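Local coordinates for cytochrome c (Chlorobaculum tepidum, PDB 3A9F), which carries electrons through a single covalently bound heme c, as the C-terminal carrier domain of the reaction-centre cytochrome cz of a green photosynthetic bacterium, at residues S16-A21 with W87-F92; K32-R37 with K82-W87. All coordinates share one frame; numbering follows the deposited sequence.

Contact 1. Residues S16-A21 with W87-F92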
loop_
_atom_site.group_PDB
_atom_site.type_symbol
_atom_site.label_atom_id
_atom_site.label_comp_id
_atom_site.label_asym_id
_atom_site.label_seq_id
_atom_site.Cartn_x
_atom_site.Cartn_y
_atom_site.Cartn_z
ATOM N N SER A 16 -6.401 -11.788 4.992
ATOM C CA SER A 16 -5.637 -10.576 4.701
ATOM C C SER A 16 -4.570 -10.300 5.758
ATOM O O SER A 16 -4.834 -10.356 6.960
ATOM C CB SER A 16 -6.568 -9.370 4.580
ATOM O OG SER A 16 -5.820 -8.176 4.364
ATOM N N ASP A 17 -3.371 -9.936 5.305
ATOM C CA ASP A 17 -2.331 -9.502 6.229
ATOM C C ASP A 17 -2.474 -8.023 6.607
ATOM O O ASP A 17 -1.625 -7.494 7.311
ATOM C CB ASP A 17 -0.907 -9.828 5.710
ATOM C CG ASP A 17 -0.522 -9.069 4.439
ATOM O OD1 ASP A 17 -1.297 -8.215 3.963
ATOM O OD2 ASP A 17 0.596 -9.338 3.918
ATOM N N VAL A 18 -3.546 -7.383 6.134
ATOM C CA VAL A 18 -3.897 -6.001 6.515
ATOM C C VAL A 18 -5.281 -6.047 7.170
ATOM O O VAL A 18 -6.267 -6.379 6.509
ATOM C CB VAL A 18 -3.930 -5.053 5.287
ATOM C CG1 VAL A 18 -4.378 -3.655 5.692
ATOM C CG2 VAL A 18 -2.564 -4.999 4.620
ATOM N N PRO A 19 -5.364 -5.715 8.466
ATOM C CA PRO A 19 -6.658 -5.747 9.151
ATOM C C PRO A 19 -7.574 -4.592 8.737
ATOM O O PRO A 19 -7.149 -3.642 8.090
ATOM C CB PRO A 19 -6.294 -5.605 10.636
ATOM C CG PRO A 19 -4.877 -5.510 10.729
ATOM C CD PRO A 19 -4.247 -5.466 9.390
ATOM N N PRO A 20 -8.843 -4.665 9.140
ATOM C CA PRO A 20 -9.785 -3.622 8.769
ATOM C C PRO A 20 -9.342 -2.243 9.283
ATOM O O PRO A 20 -8.788 -2.132 10.398
ATOM C CB PRO A 20 -11.075 -4.086 9.456
ATOM C CG PRO A 20 -10.932 -5.572 9.469
ATOM C CD PRO A 20 -9.508 -5.785 9.827
ATOM N N ALA A 21 -9.599 -1.211 8.483
ATOM C CA ALA A 21 -9.275 0.169 8.839
ATOM C C ALA A 21 -9.909 0.571 10.164
ATOM O O ALA A 21 -10.992 0.089 10.502
ATOM C CB ALA A 21 -9.741 1.111 7.754
ATOM N N TRP A 87 -5.246 1.424 2.577
ATOM C CA TRP A 87 -5.889 1.977 1.385
ATOM C C TRP A 87 -5.798 0.994 0.219
ATOM O O TRP A 87 -6.794 0.756 -0.475
ATOM C CB TRP A 87 -5.301 3.345 0.989
ATOM C CG TRP A 87 -6.128 3.992 -0.074
ATOM C CD1 TRP A 87 -7.204 4.814 0.121
ATOM C CD2 TRP A 87 -6.010 3.810 -1.483
ATOM N NE1 TRP A 87 -7.749 5.174 -1.085
ATOM C CE2 TRP A 87 -7.039 4.570 -2.087
ATOM C CE3 TRP A 87 -5.120 3.095 -2.301
ATOM C CZ2 TRP A 87 -7.206 4.635 -3.477
ATOM C CZ3 TRP A 87 -5.286 3.158 -3.680
ATOM C CH2 TRP A 87 -6.327 3.922 -4.254
ATOM N N LEU A 88 -4.617 0.421 -0.015
ATOM C CA LEU A 88 -4.498 -0.523 -1.128
ATOM C C LEU A 88 -5.414 -1.732 -0.917
ATOM O O LEU A 88 -6.068 -2.194 -1.870
ATOM C CB LEU A 88 -3.066 -0.992 -1.295
ATOM C CG LEU A 88 -2.095 0.060 -1.810
ATOM C CD1 LEU A 88 -0.664 -0.457 -1.622
ATOM C CD2 LEU A 88 -2.389 0.424 -3.277
ATOM N N HIS A 89 -5.477 -2.232 0.319
ATOM C CA HIS A 89 -6.302 -3.398 0.601
ATOM C C HIS A 89 -7.790 -3.100 0.366
ATOM O O HIS A 89 -8.509 -3.913 -0.236
ATOM C CB HIS A 89 -6.054 -3.888 2.031
ATOM C CG HIS A 89 -6.903 -5.053 2.412
ATOM N ND1 HIS A 89 -7.725 -5.037 3.515
ATOM C CD2 HIS A 89 -7.084 -6.256 1.817
ATOM C CE1 HIS A 89 -8.370 -6.188 3.590
ATOM N NE2 HIS A 89 -7.997 -6.946 2.574
ATOM N N GLU A 90 -8.261 -1.941 0.827
ATOM C CA GLU A 90 -9.706 -1.661 0.828
ATOM C C GLU A 90 -10.241 -0.940 -0.402
ATOM O O GLU A 90 -11.436 -1.050 -0.702
ATOM C CB GLU A 90 -10.102 -0.905 2.097
ATOM C CG GLU A 90 -9.770 -1.713 3.355
ATOM C CD GLU A 90 -10.495 -1.291 4.625
ATOM O OE1 GLU A 90 -11.425 -0.456 4.572
ATOM O OE2 GLU A 90 -10.124 -1.820 5.695
ATOM N N LYS A 91 -9.370 -0.233 -1.127
ATOM C CA LYS A 91 -9.825 0.680 -2.183
ATOM C C LYS A 91 -9.205 0.502 -3.567
ATOM O O LYS A 91 -9.806 0.918 -4.558
ATOM C CB LYS A 91 -9.611 2.137 -1.759
ATOM C CG LYS A 91 -10.335 2.584 -0.496
ATOM C CD LYS A 91 -11.840 2.607 -0.684
ATOM C CE LYS A 91 -12.495 3.150 0.564
ATOM N NZ LYS A 91 -13.971 3.024 0.497
ATOM N N PHE A 92 -8.020 -0.087 -3.656
ATOM C CA PHE A 92 -7.313 -0.100 -4.949
ATOM C C PHE A 92 -7.913 -1.072 -5.969
ATOM O O PHE A 92 -8.232 -2.204 -5.599
ATOM C CB PHE A 92 -5.834 -0.391 -4.744
ATOM C CG PHE A 92 -4.998 -0.211 -5.994
ATOM C CD1 PHE A 92 -4.896 1.032 -6.616
ATOM C CD2 PHE A 92 -4.290 -1.279 -6.524
ATOM C CE1 PHE A 92 -4.109 1.202 -7.761
ATOM C CE2 PHE A 92 -3.499 -1.118 -7.671
ATOM C CZ PHE A 92 -3.412 0.123 -8.277
ATOM O OXT PHE A 92 -8.069 -0.767 -7.168
HETATM O O HOH W 1 -7.778 -3.115 5.479
#
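Ser-16, Val-18 and Ala-21 lie against His-89 and Glu-90 in a largely polar surface contact, where the loop leading to helix 27-37 runs beside the last turn of helix 78-91. His-89 sets out toward the loop, and with CG anti to the backbone N (chi1 178°) its ring lies under Ser-16. Ser-16 OG sits over one face, off towards the rim and 3.1 Å from His-89 NE2, and donates to Val-18 O at 2.8 Å, a hydrogen bond within the loop. Val-18 slides past the imidazole the other way, its CG1 4.0 Å from His-89 CB. At the ring edge, in plane, a water lies 2.7 Å from His-89 ND1 and donates to both Pro-19 O and Glu-90 OE2. Glu-90, extended beyond CG, accepts the backbone N-H of Ala-21 at OE2 on the syn side, 24° out of the carboxylate plane, at 2.9 Å with an N-H...O angle of 157°. Were His-89 an alanine, Ser-16 OG would probably lose the ring face beneath it and the water its ND1 partner. Two polar contacts thus converge on one carboxylate oxygen, which would favour a charged Glu-90 and tie the loop to the helix end.

Contact 2. Residues K32-R37 with K82-W87. With HEC (heme c), chain C.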
loop_
_atom_site.group_PDB
_atom_site.type_symbol
_atom_site.label_atom_id
_atom_site.label_comp_id
_atom_site.label_asym_id
_atom_site.label_seq_id
_atom_site.Cartn_x
_atom_site.Cartn_y
_atom_site.Cartn_z
ATOM N N LYS A 32 -3.778 10.028 -0.940
ATOM C CA LYS A 32 -2.737 11.007 -1.227
ATOM C C LYS A 32 -1.371 10.464 -0.837
ATOM O O LYS A 32 -0.401 10.642 -1.584
ATOM C CB LYS A 32 -3.035 12.324 -0.514
ATOM C CG LYS A 32 -4.226 13.036 -1.108
ATOM C CD LYS A 32 -4.525 14.331 -0.387
ATOM C CE LYS A 32 -5.784 14.988 -0.976
ATOM N NZ LYS A 32 -6.131 16.240 -0.275
ATOM N N LEU A 33 -1.291 9.789 0.306
ATOM C CA LEU A 33 -0.024 9.215 0.748
ATOM C C LEU A 33 0.447 8.072 -0.164
ATOM O O LEU A 33 1.629 7.975 -0.467
ATOM C CB LEU A 33 -0.145 8.764 2.196
ATOM C CG LEU A 33 1.187 8.381 2.874
ATOM C CD1 LEU A 33 2.233 9.507 2.840
ATOM C CD2 LEU A 33 0.910 7.891 4.284
ATOM N N VAL A 34 -0.482 7.232 -0.617
ATOM C CA VAL A 34 -0.163 6.207 -1.620
ATOM C C VAL A 34 0.402 6.860 -2.876
ATOM O O VAL A 34 1.417 6.408 -3.423
ATOM C CB VAL A 34 -1.415 5.350 -1.979
ATOM C CG1 VAL A 34 -1.112 4.415 -3.143
ATOM C CG2 VAL A 34 -1.897 4.569 -0.767
ATOM N N ASP A 35 -0.241 7.942 -3.315
ATOM C CA ASP A 35 0.197 8.627 -4.531
ATOM C C ASP A 35 1.618 9.156 -4.378
ATOM O O ASP A 35 2.431 9.036 -5.293
ATOM C CB ASP A 35 -0.747 9.785 -4.869
ATOM C CG ASP A 35 -2.094 9.334 -5.430
ATOM O OD1 ASP A 35 -2.308 8.128 -5.701
ATOM O OD2 ASP A 35 -2.962 10.227 -5.583
ATOM N N VAL A 36 1.924 9.719 -3.210
ATOM C CA VAL A 36 3.262 10.245 -2.957
ATOM C C VAL A 36 4.306 9.115 -2.859
ATOM O O VAL A 36 5.376 9.208 -3.476
ATOM C CB VAL A 36 3.287 11.105 -1.654
ATOM C CG1 VAL A 36 4.712 11.527 -1.287
ATOM C CG2 VAL A 36 2.412 12.329 -1.807
ATOM N N ARG A 37 4.007 8.070 -2.091
ATOM C CA ARG A 37 5.034 7.081 -1.782
ATOM C C ARG A 37 5.227 6.033 -2.873
ATOM O O ARG A 37 6.316 5.493 -3.005
ATOM C CB ARG A 37 4.743 6.374 -0.458
ATOM C CG ARG A 37 4.803 7.290 0.766
ATOM C CD ARG A 37 6.151 7.958 0.936
ATOM N NE ARG A 37 6.226 8.647 2.225
ATOM C CZ ARG A 37 6.826 9.825 2.419
ATOM N NH1 ARG A 37 7.357 10.494 1.402
ATOM N NH2 ARG A 37 6.888 10.348 3.640
ATOM N N LYS A 82 1.490 1.381 7.222
ATOM C CA LYS A 82 0.170 0.994 7.731
ATOM C C LYS A 82 -0.942 1.658 6.923
ATOM O O LYS A 82 -1.893 0.998 6.477
ATOM C CB LYS A 82 0.035 1.378 9.207
ATOM C CG LYS A 82 0.897 0.558 10.156
ATOM C CD LYS A 82 0.824 1.185 11.543
ATOM C CE LYS A 82 1.507 0.415 12.633
ATOM N NZ LYS A 82 1.355 1.158 13.912
ATOM N N THR A 83 -0.820 2.969 6.715
ATOM C CA THR A 83 -1.835 3.730 5.972
ATOM C C THR A 83 -1.971 3.238 4.540
ATOM O O THR A 83 -3.076 3.057 4.031
ATOM C CB THR A 83 -1.461 5.209 6.021
ATOM O OG1 THR A 83 -1.509 5.643 7.386
ATOM C CG2 THR A 83 -2.388 6.069 5.162
ATOM N N ILE A 84 -0.832 3.045 3.889
ATOM C CA ILE A 84 -0.802 2.630 2.503
ATOM C C ILE A 84 -1.406 1.245 2.349
ATOM O O ILE A 84 -2.201 1.014 1.438
ATOM C CB ILE A 84 0.652 2.681 1.967
ATOM C CG1 ILE A 84 1.090 4.140 1.831
ATOM C CG2 ILE A 84 0.775 1.914 0.623
ATOM C CD1 ILE A 84 2.599 4.323 1.644
ATOM N N GLY A 85 -1.053 0.327 3.242
ATOM C CA GLY A 85 -1.621 -1.024 3.179
ATOM C C GLY A 85 -3.134 -1.033 3.319
ATOM O O GLY A 85 -3.825 -1.752 2.604
ATOM N N ILE A 86 -3.645 -0.237 4.255
ATOM C CA ILE A 86 -5.092 -0.158 4.433
ATOM C C ILE A 86 -5.763 0.346 3.157
ATOM O O ILE A 86 -6.730 -0.245 2.689
ATOM C CB ILE A 86 -5.447 0.743 5.625
ATOM C CG1 ILE A 86 -5.060 0.052 6.941
ATOM C CG2 ILE A 86 -6.955 1.088 5.600
ATOM C CD1 ILE A 86 -4.980 1.017 8.138
ATOM N N TRP A 87 -5.246 1.424 2.577
ATOM C CA TRP A 87 -5.889 1.977 1.385
ATOM C C TRP A 87 -5.798 0.994 0.219
ATOM O O TRP A 87 -6.794 0.756 -0.475
ATOM C CB TRP A 87 -5.301 3.345 0.989
ATOM C CG TRP A 87 -6.128 3.992 -0.074
ATOM C CD1 TRP A 87 -7.204 4.814 0.121
ATOM C CD2 TRP A 87 -6.010 3.810 -1.483
ATOM N NE1 TRP A 87 -7.749 5.174 -1.085
ATOM C CE2 TRP A 87 -7.039 4.570 -2.087
ATOM C CE3 TRP A 87 -5.120 3.095 -2.301
ATOM C CZ2 TRP A 87 -7.206 4.635 -3.477
ATOM C CZ3 TRP A 87 -5.286 3.158 -3.680
ATOM C CH2 TRP A 87 -6.327 3.922 -4.254
HETATM FE FE HEC C . 7.724 -0.804 -5.887
HETATM C CHA HEC C . 8.304 -3.470 -7.929
HETATM C CHB HEC C . 4.441 -1.790 -5.569
HETATM C CHC HEC C . 7.111 1.883 -3.884
HETATM C CHD HEC C . 11.003 0.093 -6.075
HETATM N NA HEC C . 6.608 -2.321 -6.604
HETATM C C1A HEC C . 7.039 -3.341 -7.434
HETATM C C2A HEC C . 5.949 -4.262 -7.674
HETATM C C3A HEC C . 4.884 -3.797 -6.992
HETATM C C4A HEC C . 5.269 -2.571 -6.344
HETATM C CMA HEC C . 3.459 -4.376 -6.905
HETATM C CAA HEC C . 6.058 -5.540 -8.524
HETATM C CBA HEC C . 6.530 -6.689 -7.637
HETATM C CGA HEC C . 6.493 -8.003 -8.365
HETATM O O1A HEC C . 6.794 -8.045 -9.578
HETATM O O2A HEC C . 6.161 -9.013 -7.720
HETATM N NB HEC C . 6.071 -0.044 -4.959
HETATM C C1B HEC C . 4.832 -0.657 -4.895
HETATM C C2B HEC C . 4.011 0.068 -3.955
HETATM C C3B HEC C . 4.760 1.077 -3.479
HETATM C C4B HEC C . 6.055 1.028 -4.095
HETATM C CMB HEC C . 2.571 -0.365 -3.606
HETATM C CAB HEC C . 4.470 2.129 -2.405
HETATM C CBB HEC C . 4.379 1.410 -1.033
HETATM N NC HEC C . 8.850 0.711 -5.139
HETATM C C1C HEC C . 8.393 1.747 -4.353
HETATM C C2C HEC C . 9.484 2.647 -4.097
HETATM C C3C HEC C . 10.573 2.167 -4.741
HETATM C C4C HEC C . 10.190 0.926 -5.362
HETATM C CMC HEC C . 9.331 3.968 -3.335
HETATM C CAC HEC C . 12.007 2.736 -4.836
HETATM C CBC HEC C . 12.659 3.012 -3.458
HETATM N ND HEC C . 9.372 -1.568 -6.846
HETATM C C1D HEC C . 10.654 -1.049 -6.746
HETATM C C2D HEC C . 11.573 -1.876 -7.487
HETATM C C3D HEC C . 10.745 -2.962 -8.060
HETATM C C4D HEC C . 9.399 -2.716 -7.623
HETATM C CMD HEC C . 13.067 -1.625 -7.593
HETATM C CAD HEC C . 11.253 -4.107 -8.937
HETATM C CBD HEC C . 11.873 -5.207 -8.083
HETATM C CGD HEC C . 10.784 -5.925 -7.344
HETATM O O1D HEC C . 9.916 -6.555 -7.997
HETATM O O2D HEC C . 10.774 -5.830 -6.092
#
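Ile-84 meets Val-34, Arg-37 and the heme from segment 82-87 of helix 78-91, and its side chain can be followed outward. CB comes within 4.2 Å of Val-34 CG2. There the chain forks: CG2, anti to the backbone N, lies 4.0 Å from heme CBB and also touches Val-34 CG2, whereas CG1, beside the backbone N (chi1 -71°), packs on that same methyl. At the tip, CD1 ends 3.6 Å from Arg-37 CB, the two side chains crossing at about a right angle. Arg-37 CG meets CD1 as well, and the bend at chi2 (-59°) carries the guanidinium away to a salt bridge from NE to Asp-80. Val-34 CG2 is wedged between Ile-84 and Trp-87, 3.9 Å from CE3 of the indole. Further out, Leu-33 CD2 meets Thr-83 CG2 at 3.9 Å. The backbone also reaches the cofactor, Arg-37 O lying 3.4 Å from heme CMC. The crossing of the first and last helices is consistent with the class I cytochrome c fold: the segment axes pass 9.2 Å apart at -110°, with Ala-30 of helix 27-37 touching both Thr-83 and Trp-87, and Leu-44 of the following loop against Val-34.

Both contacts are built on helix 78-91 and share Trp-87. Contact 1 uses its C-terminal turn at the surface; contact 2 uses the preceding turns nearer the middle of the domain, and the two centres lie about 10 Å apart. They join through packing: Ala-21 CB rests 3.5 Å from Ile-86 CG2, Val-18 CG1 lies 3.7 Å from Gly-85 O, and Leu-88 CD2 is 4.2 Å from Val-34 CG1. Contact 2 borders the heme pocket directly through Arg-37 and Ile-84. Leu-88, in the helical segment of contact 1 but not touching the loop, belongs to the pocket, while the Val-18 side chain stays about 11 Å from the heme, so one helix links the outer loop to the cofactor.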